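Long-range contacts in ferritin (Mycoplasma penetrans, PDB 7DIE), which probably takes up and stores iron within a shell of 24 subunits, oxidising ferrous iron at atypical ferroxidase centres: residues A[16-20]-A[64-68]; A[23-27]-A[56-61]. All blocks are in the same frame, centred on the assembly; numbering follows the deposited sequence.

Interaction 1: residues A[16-20]-A[64-68]; sequences VSKHY and LVKYM
His19 has both ring nitrogens in hydrogen bonds, NE2 with Glu23 OE2 and ND1 with Ser108 OG, and the ring held in this way sets its CD2 3.7 Å from Leu64 CD1. The contact joins two antiparallel helices of the ferritin four-helix bundle, 10-39 and 43-70, whose axes here approach to 10.3 Å at an angle of 159°. Leu64 reaches in between the helices with both methyls. Its CD1 comes within 3.6 Å of Tyr20 CA, its CD2 turns toward Val16 CG1, and its CB lies at the edge of the Tyr20 ring, 3.9 Å from Tyr20 CD2. Tyr20 CE2 passes Val65 CB, and the Tyr20 side chain also packs on Phe31 of a second subunit. With CG1 anti to the backbone N (chi1 173°), Val16 directs that methyl at the other helix, where it meets Met68 CG at 3.8 Å and, more distantly, an edge of the Tyr67 ring. Tyr67 itself is tied through OH to Thr124 OG1 of helix 122-150. Past Val16 the Met68 chain runs in the opposite direction and bends at its thioether (chi3 83°), bringing CE to 4.2 Å from Ser17 CB.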
ATOM      1  N   VAL A  16     -15.653  35.324 -37.864  1.00 27.63           N
ATOM      2  CA  VAL A  16     -15.427  34.169 -36.990  1.00 27.71           C
ATOM      3  C   VAL A  16     -16.266  32.992 -37.468  1.00 28.17           C
ATOM      4  O   VAL A  16     -15.791  31.856 -37.564  1.00 27.92           O
ATOM      5  CB  VAL A  16     -15.739  34.523 -35.526  1.00 27.87           C
ATOM      6  CG1 VAL A  16     -15.660  33.266 -34.653  1.00 32.22           C
ATOM      7  CG2 VAL A  16     -14.773  35.594 -35.001  1.00 27.20           C
ATOM      8  N   SER A  17     -17.538  33.258 -37.766  1.00 26.77           N
ATOM      9  CA  SER A  17     -18.430  32.254 -38.321  1.00 25.05           C
ATOM     10  C   SER A  17     -17.890  31.703 -39.637  1.00 29.33           C
ATOM     11  O   SER A  17     -17.934  30.493 -39.883  1.00 29.17           O
ATOM     12  CB  SER A  17     -19.810  32.905 -38.492  1.00 29.33           C
ATOM     13  OG  SER A  17     -20.870  32.010 -38.363  1.00 40.06           O
ATOM     14  N   LYS A  18     -17.365  32.573 -40.498  1.00 28.22           N
ATOM     15  CA  LYS A  18     -16.796  32.089 -41.751  1.00 25.36           C
ATOM     16  C   LYS A  18     -15.585  31.210 -41.493  1.00 25.62           C
ATOM     17  O   LYS A  18     -15.381  30.201 -42.174  1.00 27.23           O
ATOM     18  CB  LYS A  18     -16.408  33.262 -42.654  1.00 29.81           C
ATOM     19  CG  LYS A  18     -15.724  32.803 -43.941  1.00 38.36           C
ATOM     20  CD  LYS A  18     -15.323  33.963 -44.834  1.00 46.94           C
ATOM     21  CE  LYS A  18     -14.861  33.460 -46.196  1.00 54.04           C
ATOM     22  NZ  LYS A  18     -14.471  34.569 -47.105  1.00 59.41           N
ATOM     23  N   HIS A  19     -14.760  31.576 -40.519  1.00 25.50           N
ATOM     24  CA  HIS A  19     -13.616  30.718 -40.259  1.00 25.02           C
ATOM     25  C   HIS A  19     -14.051  29.354 -39.713  1.00 24.68           C
ATOM     26  O   HIS A  19     -13.428  28.330 -40.024  1.00 26.65           O
ATOM     27  CB  HIS A  19     -12.635  31.374 -39.302  1.00 24.17           C
ATOM     28  CG  HIS A  19     -11.425  30.531 -39.105  1.00 26.52           C
ATOM     29  ND1 HIS A  19     -10.554  30.251 -40.139  1.00 25.93           N
ATOM     30  CD2 HIS A  19     -11.019  29.787 -38.052  1.00 26.56           C
ATOM     31  CE1 HIS A  19      -9.632  29.410 -39.710  1.00 27.48           C
ATOM     32  NE2 HIS A  19      -9.891  29.116 -38.448  1.00 27.30           N
ATOM     33  N   TYR A  20     -15.113  29.311 -38.902  1.00 26.34           N
ATOM     34  CA  TYR A  20     -15.669  28.009 -38.519  1.00 27.10           C
ATOM     35  C   TYR A  20     -15.996  27.180 -39.756  1.00 27.46           C
ATOM     36  O   TYR A  20     -15.663  25.987 -39.834  1.00 24.38           O
ATOM     37  CB  TYR A  20     -16.917  28.198 -37.646  1.00 25.40           C
ATOM     38  CG  TYR A  20     -17.531  26.890 -37.135  1.00 26.15           C
ATOM     39  CD1 TYR A  20     -18.295  26.088 -37.965  1.00 29.08           C
ATOM     40  CD2 TYR A  20     -17.369  26.494 -35.814  1.00 26.77           C
ATOM     41  CE1 TYR A  20     -18.858  24.900 -37.514  1.00 29.54           C
ATOM     42  CE2 TYR A  20     -17.945  25.309 -35.336  1.00 30.50           C
ATOM     43  CZ  TYR A  20     -18.691  24.518 -36.196  1.00 29.94           C
ATOM     44  OH  TYR A  20     -19.267  23.330 -35.762  1.00 30.57           O
ATOM     45  N   LEU A  64     -14.180  27.736 -31.524  1.00 24.87           N
ATOM     46  CA  LEU A  64     -14.885  28.831 -32.194  1.00 25.99           C
ATOM     47  C   LEU A  64     -16.327  28.931 -31.722  1.00 27.56           C
ATOM     48  O   LEU A  64     -16.808  30.022 -31.415  1.00 26.68           O
ATOM     49  CB  LEU A  64     -14.831  28.654 -33.717  1.00 25.89           C
ATOM     50  CG  LEU A  64     -13.420  28.750 -34.299  1.00 25.67           C
ATOM     51  CD1 LEU A  64     -13.362  28.170 -35.705  1.00 26.87           C
ATOM     52  CD2 LEU A  64     -12.947  30.205 -34.313  1.00 29.25           C
ATOM     53  N   VAL A  65     -17.041  27.803 -31.643  1.00 25.39           N
ATOM     54  CA  VAL A  65     -18.427  27.914 -31.197  1.00 28.31           C
ATOM     55  C   VAL A  65     -18.496  28.318 -29.724  1.00 29.45           C
ATOM     56  O   VAL A  65     -19.401  29.060 -29.326  1.00 27.66           O
ATOM     57  CB  VAL A  65     -19.223  26.622 -31.489  1.00 26.56           C
ATOM     58  CG1 VAL A  65     -18.749  25.478 -30.630  1.00 26.35           C
ATOM     59  CG2 VAL A  65     -20.710  26.872 -31.249  1.00 33.63           C
ATOM     60  N   LYS A  66     -17.538  27.879 -28.901  1.00 25.34           N
ATOM     61  CA  LYS A  66     -17.529  28.280 -27.492  1.00 23.35           C
ATOM     62  C   LYS A  66     -17.280  29.766 -27.342  1.00 27.00           C
ATOM     63  O   LYS A  66     -17.872  30.421 -26.474  1.00 24.97           O
ATOM     64  CB  LYS A  66     -16.445  27.509 -26.726  1.00 27.87           C
ATOM     65  CG  LYS A  66     -16.777  26.036 -26.428  1.00 43.74           C
ATOM     66  CD  LYS A  66     -15.876  25.482 -25.298  1.00 51.74           C
ATOM     67  CE  LYS A  66     -15.776  23.953 -25.328  1.00 65.31           C
ATOM     68  NZ  LYS A  66     -14.417  23.411 -24.957  1.00 63.00           N
ATOM     69  N   TYR A  67     -16.378  30.308 -28.156  1.00 23.03           N
ATOM     70  CA  TYR A  67     -16.122  31.744 -28.123  1.00 23.44           C
ATOM     71  C   TYR A  67     -17.356  32.533 -28.547  1.00 26.03           C
ATOM     72  O   TYR A  67     -17.718  33.524 -27.904  1.00 24.23           O
ATOM     73  CB  TYR A  67     -14.936  32.103 -29.029  1.00 22.86           C
ATOM     74  CG  TYR A  67     -14.756  33.617 -29.151  1.00 26.39           C
ATOM     75  CD1 TYR A  67     -14.445  34.391 -28.036  1.00 24.71           C
ATOM     76  CD2 TYR A  67     -14.924  34.271 -30.375  1.00 26.55           C
ATOM     77  CE1 TYR A  67     -14.300  35.788 -28.130  1.00 27.42           C
ATOM     78  CE2 TYR A  67     -14.790  35.663 -30.479  1.00 29.81           C
ATOM     79  CZ  TYR A  67     -14.485  36.415 -29.357  1.00 25.96           C
ATOM     80  OH  TYR A  67     -14.337  37.791 -29.461  1.00 26.80           O
ATOM     81  N   MET A  68     -18.015  32.118 -29.635  1.00 23.54           N
ATOM     82  CA  MET A  68     -19.199  32.850 -30.061  1.00 25.47           C
ATOM     83  C   MET A  68     -20.247  32.875 -28.956  1.00 25.25           C
ATOM     84  O   MET A  68     -20.860  33.916 -28.706  1.00 26.86           O
ATOM     85  CB  MET A  68     -19.748  32.257 -31.362  1.00 25.98           C
ATOM     86  CG  MET A  68     -18.757  32.457 -32.517  1.00 31.14           C
ATOM     87  SD  MET A  68     -19.427  32.243 -34.189  1.00 36.62           S
ATOM     88  CE  MET A  68     -20.156  33.880 -34.449  1.00 34.25           C
TER

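Interaction 2: residues A[23-27]-A[56-61]; sequences ELCAA and KQSAHM. With FE (Fe (III) ion), chain G.
Glu23 comes in from helix 10-39 at roughly a right angle to both His60 and Lys56 of helix 43-70, and its two carboxylate oxygens divide the work. OE2 accepts a hydrogen bond from His60 ND1 at 2.9 Å. The carboxylate and imidazole planes are turned 59° apart, and the nitrogen meets OE2 from above the carboxylate plane, about 50° out of it, with the N-H pointing somewhat off line (146°). OE1 instead offers its syn lone pair to Lys56 NZ, 3.0 Å away, in a salt bridge. Neither group stops there: OE2 has His19 as its second partner, and Lys56 NZ also bonds to Glu102 and Asp138. This buried network of opposite charges should favour a charged lysine.

Lys56 does more than pair with Glu23. Bent at chi2, its chain lays CD over the centre of one face of the His60 ring, 3.9 Å above the plane, while Trp130 meets that ring edge-to-face. The apolar part of the contact is made by Met61, which bends at chi3 to bring CE within 3.8 Å of Leu24 CD1, beside the second subunit, and by Ala27 CB, which rests on Lys56 CB.

The helix carrying His60 makes a wider pi-type turn at 56-61, where Met61 N bonds to Lys56 O. From this turn His60 NE2 binds the ferric ion at 2.3 Å, with Asp55, Asp134, Asp138 and a water as further ligands. Glu23 thus stands in the second shell, steadying the ring through ND1 while NE2 holds the metal. A histidine backed by a carboxylate, beside an iron bound within a four-helix bundle, is consistent with a ferritin ferroxidase centre.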
ATOM      1  N   GLU A  23     -12.772  25.796 -41.241  1.00 26.51           N
ATOM      2  CA  GLU A  23     -12.256  24.625 -40.513  1.00 24.55           C
ATOM      3  C   GLU A  23     -13.119  23.390 -40.763  1.00 27.01           C
ATOM      4  O   GLU A  23     -12.603  22.267 -40.865  1.00 27.38           O
ATOM      5  CB  GLU A  23     -12.189  24.914 -39.010  1.00 25.36           C
ATOM      6  CG  GLU A  23     -11.322  26.128 -38.629  1.00 25.05           C
ATOM      7  CD  GLU A  23      -9.857  25.763 -38.420  1.00 28.04           C
ATOM      8  OE1 GLU A  23      -9.421  24.683 -38.893  1.00 26.57           O
ATOM      9  OE2 GLU A  23      -9.142  26.560 -37.773  1.00 27.83           O
ATOM     10  N   LEU A  24     -14.439  23.574 -40.837  1.00 25.20           N
ATOM     11  CA  LEU A  24     -15.332  22.460 -41.143  1.00 24.88           C
ATOM     12  C   LEU A  24     -15.155  22.000 -42.582  1.00 28.88           C
ATOM     13  O   LEU A  24     -15.266  20.807 -42.880  1.00 26.53           O
ATOM     14  CB  LEU A  24     -16.790  22.873 -40.885  1.00 24.81           C
ATOM     15  CG  LEU A  24     -17.888  21.869 -41.258  1.00 26.69           C
ATOM     16  CD1 LEU A  24     -17.653  20.520 -40.563  1.00 27.76           C
ATOM     17  CD2 LEU A  24     -19.283  22.453 -40.904  1.00 26.22           C
ATOM     18  N   CYS A  25     -14.888  22.931 -43.497  1.00 28.15           N
ATOM     19  CA  CYS A  25     -14.626  22.513 -44.867  1.00 29.24           C
ATOM     20  C   CYS A  25     -13.408  21.600 -44.904  1.00 26.47           C
ATOM     21  O   CYS A  25     -13.418  20.552 -45.568  1.00 27.06           O
ATOM     22  CB  CYS A  25     -14.432  23.749 -45.759  1.00 30.14           C
ATOM     23  SG  CYS A  25     -14.164  23.355 -47.500  1.00 30.26           S
ATOM     24  N   ALA A  26     -12.377  21.947 -44.127  1.00 25.12           N
ATOM     25  CA  ALA A  26     -11.184  21.115 -44.021  1.00 27.24           C
ATOM     26  C   ALA A  26     -11.519  19.758 -43.426  1.00 28.60           C
ATOM     27  O   ALA A  26     -11.096  18.723 -43.947  1.00 29.14           O
ATOM     28  CB  ALA A  26     -10.117  21.823 -43.179  1.00 27.69           C
ATOM     29  N   ALA A  27     -12.282  19.747 -42.326  1.00 26.69           N
ATOM     30  CA  ALA A  27     -12.697  18.480 -41.717  1.00 27.60           C
ATOM     31  C   ALA A  27     -13.439  17.617 -42.723  1.00 28.60           C
ATOM     32  O   ALA A  27     -13.133  16.428 -42.886  1.00 26.95           O
ATOM     33  CB  ALA A  27     -13.586  18.739 -40.493  1.00 28.19           C
ATOM     34  N   LYS A  56      -9.855  18.905 -36.172  1.00 25.40           N
ATOM     35  CA  LYS A  56     -10.587  20.118 -36.546  1.00 26.36           C
ATOM     36  C   LYS A  56     -11.886  20.224 -35.755  1.00 26.28           C
ATOM     37  O   LYS A  56     -12.253  21.307 -35.288  1.00 25.02           O
ATOM     38  CB  LYS A  56     -10.889  20.141 -38.050  1.00 29.92           C
ATOM     39  CG  LYS A  56      -9.656  20.267 -38.955  1.00 25.95           C
ATOM     40  CD  LYS A  56      -8.810  21.494 -38.591  1.00 27.16           C
ATOM     41  CE  LYS A  56      -7.689  21.758 -39.623  1.00 29.30           C
ATOM     42  NZ  LYS A  56      -6.924  23.018 -39.288  1.00 29.32           N
ATOM     43  N   GLN A  57     -12.591  19.103 -35.577  1.00 23.61           N
ATOM     44  CA  GLN A  57     -13.834  19.142 -34.801  1.00 26.82           C
ATOM     45  C   GLN A  57     -13.560  19.449 -33.334  1.00 29.99           C
ATOM     46  O   GLN A  57     -14.176  20.342 -32.745  1.00 27.50           O
ATOM     47  CB  GLN A  57     -14.574  17.812 -34.904  1.00 26.09           C
ATOM     48  CG  GLN A  57     -14.990  17.378 -36.305  1.00 28.68           C
ATOM     49  CD  GLN A  57     -15.444  15.929 -36.309  1.00 28.63           C
ATOM     50  OE1 GLN A  57     -14.907  15.112 -35.567  1.00 28.74           O
ATOM     51  NE2 GLN A  57     -16.451  15.613 -37.114  1.00 32.16           N
ATOM     52  N   SER A  58     -12.666  18.685 -32.714  1.00 29.13           N
ATOM     53  CA  SER A  58     -12.569  18.714 -31.263  1.00 30.48           C
ATOM     54  C   SER A  58     -11.752  19.883 -30.747  1.00 30.30           C
ATOM     55  O   SER A  58     -11.922  20.283 -29.585  1.00 29.49           O
ATOM     56  CB  SER A  58     -11.959  17.397 -30.767  1.00 30.15           C
ATOM     57  OG  SER A  58     -10.596  17.335 -31.145  1.00 33.12           O
ATOM     58  N   ALA A  59     -10.864  20.439 -31.560  1.00 26.96           N
ATOM     59  CA  ALA A  59      -9.993  21.508 -31.092  1.00 24.20           C
ATOM     60  C   ALA A  59     -10.276  22.851 -31.752  1.00 30.20           C
ATOM     61  O   ALA A  59     -10.195  23.877 -31.083  1.00 27.57           O
ATOM     62  CB  ALA A  59      -8.525  21.137 -31.322  1.00 24.04           C
ATOM     63  N   HIS A  60     -10.626  22.875 -33.041  1.00 25.14           N
ATOM     64  CA  HIS A  60     -10.811  24.152 -33.740  1.00 24.63           C
ATOM     65  C   HIS A  60     -12.263  24.607 -33.688  1.00 26.49           C
ATOM     66  O   HIS A  60     -12.574  25.650 -33.107  1.00 26.50           O
ATOM     67  CB  HIS A  60     -10.347  24.028 -35.193  1.00 22.87           C
ATOM     68  CG  HIS A  60      -8.881  23.753 -35.326  1.00 26.41           C
ATOM     69  ND1 HIS A  60      -8.002  24.651 -35.893  1.00 29.39           N
ATOM     70  CD2 HIS A  60      -8.136  22.688 -34.942  1.00 29.49           C
ATOM     71  CE1 HIS A  60      -6.781  24.143 -35.872  1.00 29.12           C
ATOM     72  NE2 HIS A  60      -6.830  22.959 -35.287  1.00 30.68           N
ATOM     73  N   MET A  61     -13.162  23.816 -34.279  1.00 25.27           N
ATOM     74  CA  MET A  61     -14.577  24.181 -34.296  1.00 24.63           C
ATOM     75  C   MET A  61     -15.122  24.353 -32.880  1.00 25.44           C
ATOM     76  O   MET A  61     -15.934  25.244 -32.628  1.00 27.12           O
ATOM     77  CB  MET A  61     -15.361  23.118 -35.066  1.00 25.81           C
ATOM     78  CG  MET A  61     -15.002  23.084 -36.540  1.00 27.02           C
ATOM     79  SD  MET A  61     -15.245  21.499 -37.371  1.00 30.08           S
ATOM     80  CE  MET A  61     -16.911  21.159 -36.904  1.00 25.61           C
TER
HETATM   81 FE    FE G 201      -5.014  21.489 -35.085  0.68 36.02          FE
HETATM   82  O   HOH W   1      -5.217  21.073 -32.748  1.00 40.83           O

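In the fold
Both contacts are buried and join the same two helices, 10-39 and 43-70, with interaction 2 nested along the chain inside the loop closed by interaction 1. Their centres are 10 Å apart, and they adjoin where Leu64 CD1 packs on Glu23 CG. The chemistry changes along the helix pair: interaction 1, farther from the middle of the chain, is apolar across its two segments, whereas interaction 2, near the middle, brings in charge, a helix irregularity and iron. His19, part of the packing of 16-20 with 64-68, connects the two contacts. Each contact also packs against the second subunit.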